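Local coordinates for protein LP04448p (Drosophila melanogaster, PDB 2QK2) that probably binds tubulin through this TOG domain, as XMAP215-family proteins do, and so helps to control growth at microtubule plus ends, at residues K150-T162 against T191-L203. Residues are numbered along the deposited sequence; the frame is centred on the assembly and turned at random.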
ATOM      1  N   LYS A 150      10.036   8.173   2.330  1.00 25.64           N
ATOM      2  CA  LYS A 150      11.070   7.172   2.079  1.00 25.37           C
ATOM      3  C   LYS A 150      10.895   5.980   3.007  1.00 24.17           C
ATOM      4  O   LYS A 150      10.946   4.829   2.575  1.00 24.05           O
ATOM      5  CB  LYS A 150      12.474   7.742   2.307  1.00 28.16           C
ATOM      6  CG  LYS A 150      12.924   8.832   1.349  1.00 30.80           C
ATOM      7  CD  LYS A 150      14.443   8.933   1.406  1.00 35.90           C
ATOM      8  CE  LYS A 150      14.979  10.161   0.710  1.00 37.72           C
ATOM      9  NZ  LYS A 150      14.779  11.353   1.576  1.00 44.38           N
ATOM     10  N   SER A 151      10.701   6.263   4.289  1.00 22.78           N
ATOM     11  CA  SER A 151      10.539   5.208   5.277  1.00 22.82           C
ATOM     12  C   SER A 151       9.312   4.341   5.011  1.00 22.31           C
ATOM     13  O   SER A 151       9.411   3.115   4.959  1.00 23.12           O
ATOM     14  CB  SER A 151      10.440   5.810   6.681  1.00 20.86           C
ATOM     15  OG  SER A 151      10.178   4.796   7.634  1.00 22.53           O
ATOM     16  N   GLU A 152       8.153   4.979   4.850  1.00 22.73           N
ATOM     17  CA  GLU A 152       6.918   4.233   4.610  1.00 21.34           C
ATOM     18  C   GLU A 152       6.960   3.486   3.283  1.00 21.22           C
ATOM     19  O   GLU A 152       6.328   2.441   3.138  1.00 22.22           O
ATOM     20  CB  GLU A 152       5.705   5.164   4.655  1.00 22.67           C
ATOM     21  CG  GLU A 152       5.357   5.700   6.056  1.00 23.25           C
ATOM     22  CD  GLU A 152       4.965   4.605   7.045  1.00 26.91           C
ATOM     23  OE1 GLU A 152       4.271   3.640   6.642  1.00 27.33           O
ATOM     24  OE2 GLU A 152       5.336   4.717   8.238  1.00 27.63           O
ATOM     25  N   THR A 153       7.707   4.011   2.317  1.00 19.68           N
ATOM     26  CA  THR A 153       7.815   3.334   1.034  1.00 20.95           C
ATOM     27  C   THR A 153       8.615   2.046   1.254  1.00 22.19           C
ATOM     28  O   THR A 153       8.245   0.985   0.756  1.00 21.35           O
ATOM     29  CB  THR A 153       8.531   4.206  -0.024  1.00 22.14           C
ATOM     30  OG1 THR A 153       7.767   5.394  -0.266  1.00 23.15           O
ATOM     31  CG2 THR A 153       8.672   3.444  -1.337  1.00 21.53           C
ATOM     32  N   ALA A 154       9.701   2.140   2.020  1.00 20.29           N
ATOM     33  CA  ALA A 154      10.526   0.966   2.298  1.00 19.13           C
ATOM     34  C   ALA A 154       9.737  -0.060   3.099  1.00 18.72           C
ATOM     35  O   ALA A 154       9.857  -1.257   2.868  1.00 21.12           O
ATOM     36  CB  ALA A 154      11.792   1.370   3.069  1.00 19.75           C
ATOM     37  N   LEU A 155       8.936   0.407   4.052  1.00 19.21           N
ATOM     38  CA  LEU A 155       8.132  -0.499   4.868  1.00 18.57           C
ATOM     39  C   LEU A 155       7.046  -1.147   4.005  1.00 20.86           C
ATOM     40  O   LEU A 155       6.678  -2.312   4.213  1.00 21.19           O
ATOM     41  CB  LEU A 155       7.504   0.255   6.039  1.00 18.70           C
ATOM     42  CG  LEU A 155       8.499   0.734   7.112  1.00 21.44           C
ATOM     43  CD1 LEU A 155       7.764   1.568   8.156  1.00 20.24           C
ATOM     44  CD2 LEU A 155       9.179  -0.475   7.766  1.00 19.49           C
ATOM     45  N   PHE A 156       6.530  -0.390   3.043  1.00 20.34           N
ATOM     46  CA  PHE A 156       5.514  -0.922   2.131  1.00 21.39           C
ATOM     47  C   PHE A 156       6.129  -2.097   1.359  1.00 19.41           C
ATOM     48  O   PHE A 156       5.508  -3.142   1.192  1.00 21.49           O
ATOM     49  CB  PHE A 156       5.054   0.162   1.149  1.00 19.55           C
ATOM     50  CG  PHE A 156       4.387  -0.385  -0.089  1.00 20.46           C
ATOM     51  CD1 PHE A 156       3.208  -1.114   0.005  1.00 19.56           C
ATOM     52  CD2 PHE A 156       4.950  -0.176  -1.345  1.00 21.75           C
ATOM     53  CE1 PHE A 156       2.593  -1.630  -1.138  1.00 22.36           C
ATOM     54  CE2 PHE A 156       4.346  -0.688  -2.496  1.00 23.84           C
ATOM     55  CZ  PHE A 156       3.166  -1.414  -2.390  1.00 22.01           C
ATOM     56  N   ILE A 157       7.359  -1.913   0.891  1.00 21.50           N
ATOM     57  CA  ILE A 157       8.069  -2.961   0.158  1.00 20.88           C
ATOM     58  C   ILE A 157       8.259  -4.206   1.036  1.00 23.32           C
ATOM     59  O   ILE A 157       8.081  -5.342   0.575  1.00 22.12           O
ATOM     60  CB  ILE A 157       9.441  -2.439  -0.330  1.00 21.42           C
ATOM     61  CG1 ILE A 157       9.222  -1.341  -1.383  1.00 17.57           C
ATOM     62  CG2 ILE A 157      10.275  -3.576  -0.901  1.00 19.35           C
ATOM     63  CD1 ILE A 157      10.494  -0.637  -1.814  1.00 18.96           C
ATOM     64  N   ALA A 158       8.604  -3.991   2.302  1.00 22.88           N
ATOM     65  CA  ALA A 158       8.802  -5.098   3.234  1.00 24.28           C
ATOM     66  C   ALA A 158       7.517  -5.910   3.392  1.00 24.84           C
ATOM     67  O   ALA A 158       7.526  -7.134   3.254  1.00 24.81           O
ATOM     68  CB  ALA A 158       9.258  -4.568   4.598  1.00 22.47           C
ATOM     69  N   ARG A 159       6.411  -5.232   3.692  1.00 23.78           N
ATOM     70  CA  ARG A 159       5.140  -5.929   3.858  1.00 23.21           C
ATOM     71  C   ARG A 159       4.731  -6.601   2.547  1.00 23.47           C
ATOM     72  O   ARG A 159       4.266  -7.742   2.542  1.00 24.77           O
ATOM     73  CB  ARG A 159       4.049  -4.959   4.318  1.00 23.15           C
ATOM     74  CG  ARG A 159       4.313  -4.314   5.679  1.00 24.23           C
ATOM     75  CD  ARG A 159       3.060  -3.611   6.226  1.00 23.20           C
ATOM     76  NE  ARG A 159       2.517  -2.627   5.290  1.00 22.16           N
ATOM     77  CZ  ARG A 159       2.982  -1.390   5.123  1.00 24.15           C
ATOM     78  NH1 ARG A 159       4.016  -0.950   5.834  1.00 20.17           N
ATOM     79  NH2 ARG A 159       2.413  -0.591   4.225  1.00 21.31           N
ATOM     80  N   ALA A 160       4.930  -5.908   1.432  1.00 22.24           N
ATOM     81  CA  ALA A 160       4.582  -6.465   0.122  1.00 23.57           C
ATOM     82  C   ALA A 160       5.345  -7.769  -0.162  1.00 24.86           C
ATOM     83  O   ALA A 160       4.765  -8.766  -0.609  1.00 23.44           O
ATOM     84  CB  ALA A 160       4.882  -5.441  -0.976  1.00 22.10           C
ATOM     85  N   LEU A 161       6.648  -7.755   0.105  1.00 24.62           N
ATOM     86  CA  LEU A 161       7.494  -8.918  -0.135  1.00 25.02           C
ATOM     87  C   LEU A 161       7.048 -10.171   0.617  1.00 26.29           C
ATOM     88  O   LEU A 161       7.215 -11.287   0.115  1.00 28.43           O
ATOM     89  CB  LEU A 161       8.954  -8.581   0.200  1.00 23.15           C
ATOM     90  CG  LEU A 161       9.629  -7.608  -0.777  1.00 23.64           C
ATOM     91  CD1 LEU A 161      10.987  -7.168  -0.232  1.00 22.06           C
ATOM     92  CD2 LEU A 161       9.798  -8.278  -2.138  1.00 22.22           C
ATOM     93  N   THR A 162       6.470 -10.000   1.803  1.00 25.77           N
ATOM     94  CA  THR A 162       6.009 -11.150   2.576  1.00 28.27           C
ATOM     95  C   THR A 162       4.832 -11.840   1.882  1.00 29.83           C
ATOM     96  O   THR A 162       4.437 -12.941   2.266  1.00 30.60           O
ATOM     97  CB  THR A 162       5.545 -10.754   3.993  1.00 28.19           C
ATOM     98  OG1 THR A 162       4.388  -9.917   3.896  1.00 30.22           O
ATOM     99  CG2 THR A 162       6.648 -10.015   4.741  1.00 26.41           C
ATOM    100  N   THR A 191      15.227   6.374  11.004  1.00 34.75           N
ATOM    101  CA  THR A 191      14.016   5.633  10.664  1.00 32.69           C
ATOM    102  C   THR A 191      14.079   5.106   9.233  1.00 29.72           C
ATOM    103  O   THR A 191      13.768   3.941   8.979  1.00 29.64           O
ATOM    104  CB  THR A 191      12.762   6.508  10.820  1.00 34.46           C
ATOM    105  OG1 THR A 191      12.733   7.065  12.141  1.00 37.76           O
ATOM    106  CG2 THR A 191      11.498   5.670  10.610  1.00 33.31           C
ATOM    107  N   VAL A 192      14.478   5.963   8.302  1.00 27.47           N
ATOM    108  CA  VAL A 192      14.586   5.558   6.905  1.00 27.17           C
ATOM    109  C   VAL A 192      15.550   4.379   6.801  1.00 28.95           C
ATOM    110  O   VAL A 192      15.287   3.405   6.087  1.00 27.41           O
ATOM    111  CB  VAL A 192      15.086   6.729   6.033  1.00 27.19           C
ATOM    112  CG1 VAL A 192      15.324   6.264   4.592  1.00 25.81           C
ATOM    113  CG2 VAL A 192      14.051   7.860   6.066  1.00 25.70           C
ATOM    114  N   ARG A 193      16.659   4.459   7.535  1.00 28.29           N
ATOM    115  CA  ARG A 193      17.643   3.384   7.532  1.00 29.83           C
ATOM    116  C   ARG A 193      17.035   2.087   8.069  1.00 28.95           C
ATOM    117  O   ARG A 193      17.185   1.030   7.455  1.00 28.35           O
ATOM    118  CB  ARG A 193      18.873   3.774   8.368  1.00 33.54           C
ATOM    119  CG  ARG A 193      19.847   2.619   8.604  1.00 40.06           C
ATOM    120  CD  ARG A 193      21.135   3.076   9.289  1.00 46.33           C
ATOM    121  NE  ARG A 193      20.897   3.838  10.516  1.00 52.22           N
ATOM    122  CZ  ARG A 193      20.216   3.390  11.571  1.00 54.78           C
ATOM    123  NH1 ARG A 193      19.691   2.172  11.567  1.00 57.03           N
ATOM    124  NH2 ARG A 193      20.064   4.165  12.636  1.00 55.58           N
ATOM    125  N   ASP A 194      16.351   2.164   9.207  1.00 27.37           N
ATOM    126  CA  ASP A 194      15.736   0.971   9.785  1.00 29.35           C
ATOM    127  C   ASP A 194      14.710   0.358   8.836  1.00 27.70           C
ATOM    128  O   ASP A 194      14.645  -0.860   8.680  1.00 27.11           O
ATOM    129  CB  ASP A 194      15.040   1.290  11.113  1.00 32.74           C
ATOM    130  CG  ASP A 194      16.017   1.665  12.219  1.00 38.02           C
ATOM    131  OD1 ASP A 194      17.219   1.327  12.109  1.00 39.77           O
ATOM    132  OD2 ASP A 194      15.571   2.290  13.207  1.00 40.39           O
ATOM    133  N   SER A 195      13.897   1.208   8.216  1.00 25.74           N
ATOM    134  CA  SER A 195      12.876   0.734   7.287  1.00 23.81           C
ATOM    135  C   SER A 195      13.535   0.062   6.085  1.00 23.90           C
ATOM    136  O   SER A 195      13.081  -0.985   5.622  1.00 24.45           O
ATOM    137  CB  SER A 195      11.998   1.902   6.836  1.00 23.22           C
ATOM    138  OG  SER A 195      11.283   2.441   7.938  1.00 24.22           O
ATOM    139  N   SER A 196      14.616   0.654   5.590  1.00 23.11           N
ATOM    140  CA  SER A 196      15.322   0.081   4.452  1.00 23.46           C
ATOM    141  C   SER A 196      15.924  -1.273   4.825  1.00 24.42           C
ATOM    142  O   SER A 196      15.929  -2.204   4.016  1.00 22.90           O
ATOM    143  CB  SER A 196      16.433   1.023   3.983  1.00 23.08           C
ATOM    144  OG  SER A 196      15.895   2.273   3.595  1.00 22.94           O
ATOM    145  N   ALA A 197      16.438  -1.377   6.049  1.00 23.72           N
ATOM    146  CA  ALA A 197      17.028  -2.629   6.514  1.00 23.72           C
ATOM    147  C   ALA A 197      15.948  -3.706   6.589  1.00 22.68           C
ATOM    148  O   ALA A 197      16.191  -4.864   6.243  1.00 24.58           O
ATOM    149  CB  ALA A 197      17.667  -2.435   7.897  1.00 23.76           C
ATOM    150  N   GLU A 198      14.758  -3.322   7.047  1.00 22.77           N
ATOM    151  CA  GLU A 198      13.655  -4.276   7.161  1.00 24.20           C
ATOM    152  C   GLU A 198      13.246  -4.807   5.791  1.00 22.83           C
ATOM    153  O   GLU A 198      12.986  -6.001   5.630  1.00 24.36           O
ATOM    154  CB  GLU A 198      12.449  -3.629   7.845  1.00 26.34           C
ATOM    155  CG  GLU A 198      11.394  -4.644   8.269  1.00 30.64           C
ATOM    156  CD  GLU A 198      10.302  -4.037   9.129  1.00 33.00           C
ATOM    157  OE1 GLU A 198      10.571  -3.042   9.830  1.00 33.72           O
ATOM    158  OE2 GLU A 198       9.175  -4.570   9.120  1.00 36.97           O
ATOM    159  N   ALA A 199      13.208  -3.920   4.802  1.00 22.62           N
ATOM    160  CA  ALA A 199      12.838  -4.307   3.447  1.00 23.51           C
ATOM    161  C   ALA A 199      13.901  -5.228   2.852  1.00 24.17           C
ATOM    162  O   ALA A 199      13.584  -6.240   2.214  1.00 23.58           O
ATOM    163  CB  ALA A 199      12.674  -3.059   2.570  1.00 20.25           C
ATOM    164  N   LEU A 200      15.164  -4.867   3.058  1.00 24.13           N
ATOM    165  CA  LEU A 200      16.281  -5.655   2.545  1.00 23.62           C
ATOM    166  C   LEU A 200      16.307  -7.045   3.178  1.00 22.08           C
ATOM    167  O   LEU A 200      16.524  -8.045   2.492  1.00 22.83           O
ATOM    168  CB  LEU A 200      17.604  -4.935   2.823  1.00 24.19           C
ATOM    169  CG  LEU A 200      18.348  -4.166   1.721  1.00 27.08           C
ATOM    170  CD1 LEU A 200      17.601  -4.205   0.398  1.00 25.17           C
ATOM    171  CD2 LEU A 200      18.577  -2.749   2.189  1.00 25.26           C
ATOM    172  N   GLY A 201      16.084  -7.102   4.487  1.00 22.04           N
ATOM    173  CA  GLY A 201      16.088  -8.380   5.176  1.00 23.42           C
ATOM    174  C   GLY A 201      14.960  -9.270   4.690  1.00 25.99           C
ATOM    175  O   GLY A 201      15.123 -10.485   4.536  1.00 25.44           O
ATOM    176  N   THR A 202      13.802  -8.667   4.439  1.00 25.90           N
ATOM    177  CA  THR A 202      12.658  -9.433   3.967  1.00 24.76           C
ATOM    178  C   THR A 202      12.964  -9.939   2.563  1.00 24.56           C
ATOM    179  O   THR A 202      12.620 -11.068   2.210  1.00 25.69           O
ATOM    180  CB  THR A 202      11.378  -8.566   3.960  1.00 24.72           C
ATOM    181  OG1 THR A 202      11.189  -7.996   5.262  1.00 22.40           O
ATOM    182  CG2 THR A 202      10.158  -9.413   3.610  1.00 23.73           C
ATOM    183  N   LEU A 203      13.628  -9.106   1.768  1.00 23.69           N
ATOM    184  CA  LEU A 203      13.989  -9.484   0.410  1.00 24.52           C
ATOM    185  C   LEU A 203      14.892 -10.716   0.409  1.00 26.19           C
ATOM    186  O   LEU A 203      14.747 -11.592  -0.442  1.00 26.38           O
ATOM    187  CB  LEU A 203      14.701  -8.332  -0.297  1.00 24.29           C
ATOM    188  CG  LEU A 203      15.120  -8.614  -1.743  1.00 27.64           C
ATOM    189  CD1 LEU A 203      13.877  -8.885  -2.594  1.00 28.00           C
ATOM    190  CD2 LEU A 203      15.893  -7.425  -2.298  1.00 29.91           C
TER
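Ala199 is the central bump of this contact: its CB drops onto the turn of backbone between Ala154 and Ala158, 3.4 Å from Ala154 O. Ala158 answers from the other helix, its CB lying over Ala199 CA at 3.8 Å, and Ala154 CB rests against the backbone of Ser195 and Ser196. Each of the three methyls faces main-chain atoms of the partner helix, and alanine fits such a place. With residues this small between them, helices 150-161 and 191-203 run nearly side by side, their axes 7.9 Å apart and turned by 19°. Towards the start of the helices Ser151 OG and Ser195 OG are joined by a hydrogen bond of 2.6 Å. Serine suits both sites, being short enough for close approach yet able to pair its hydroxyl; Leu155 closes over Ser195 OG, its CG at 3.4 Å. Near-parallel stacking of helices is a feature of HEAT-repeat folds such as this TOG domain; here it joins helix 147-161 to helix 190-207, while helix 171-185 also touches Val192 and Leu203. Further along, Thr202 has its OG1 beside its own backbone N (chi1 -54°), bonded at 2.7 Å to Glu198 O; this leaves CG2 to wedge between Ala158 O, Leu161 CB and Thr162 CG2, the last at 3.7 Å. A serine here could keep the hydroxyl bond but would probably open a gap where the methyl group fills this hollow. Leu161, broader than the alanines, reaches across where the helices stand wider apart, and its CD1 lies 3.9 Å from Leu203 CB.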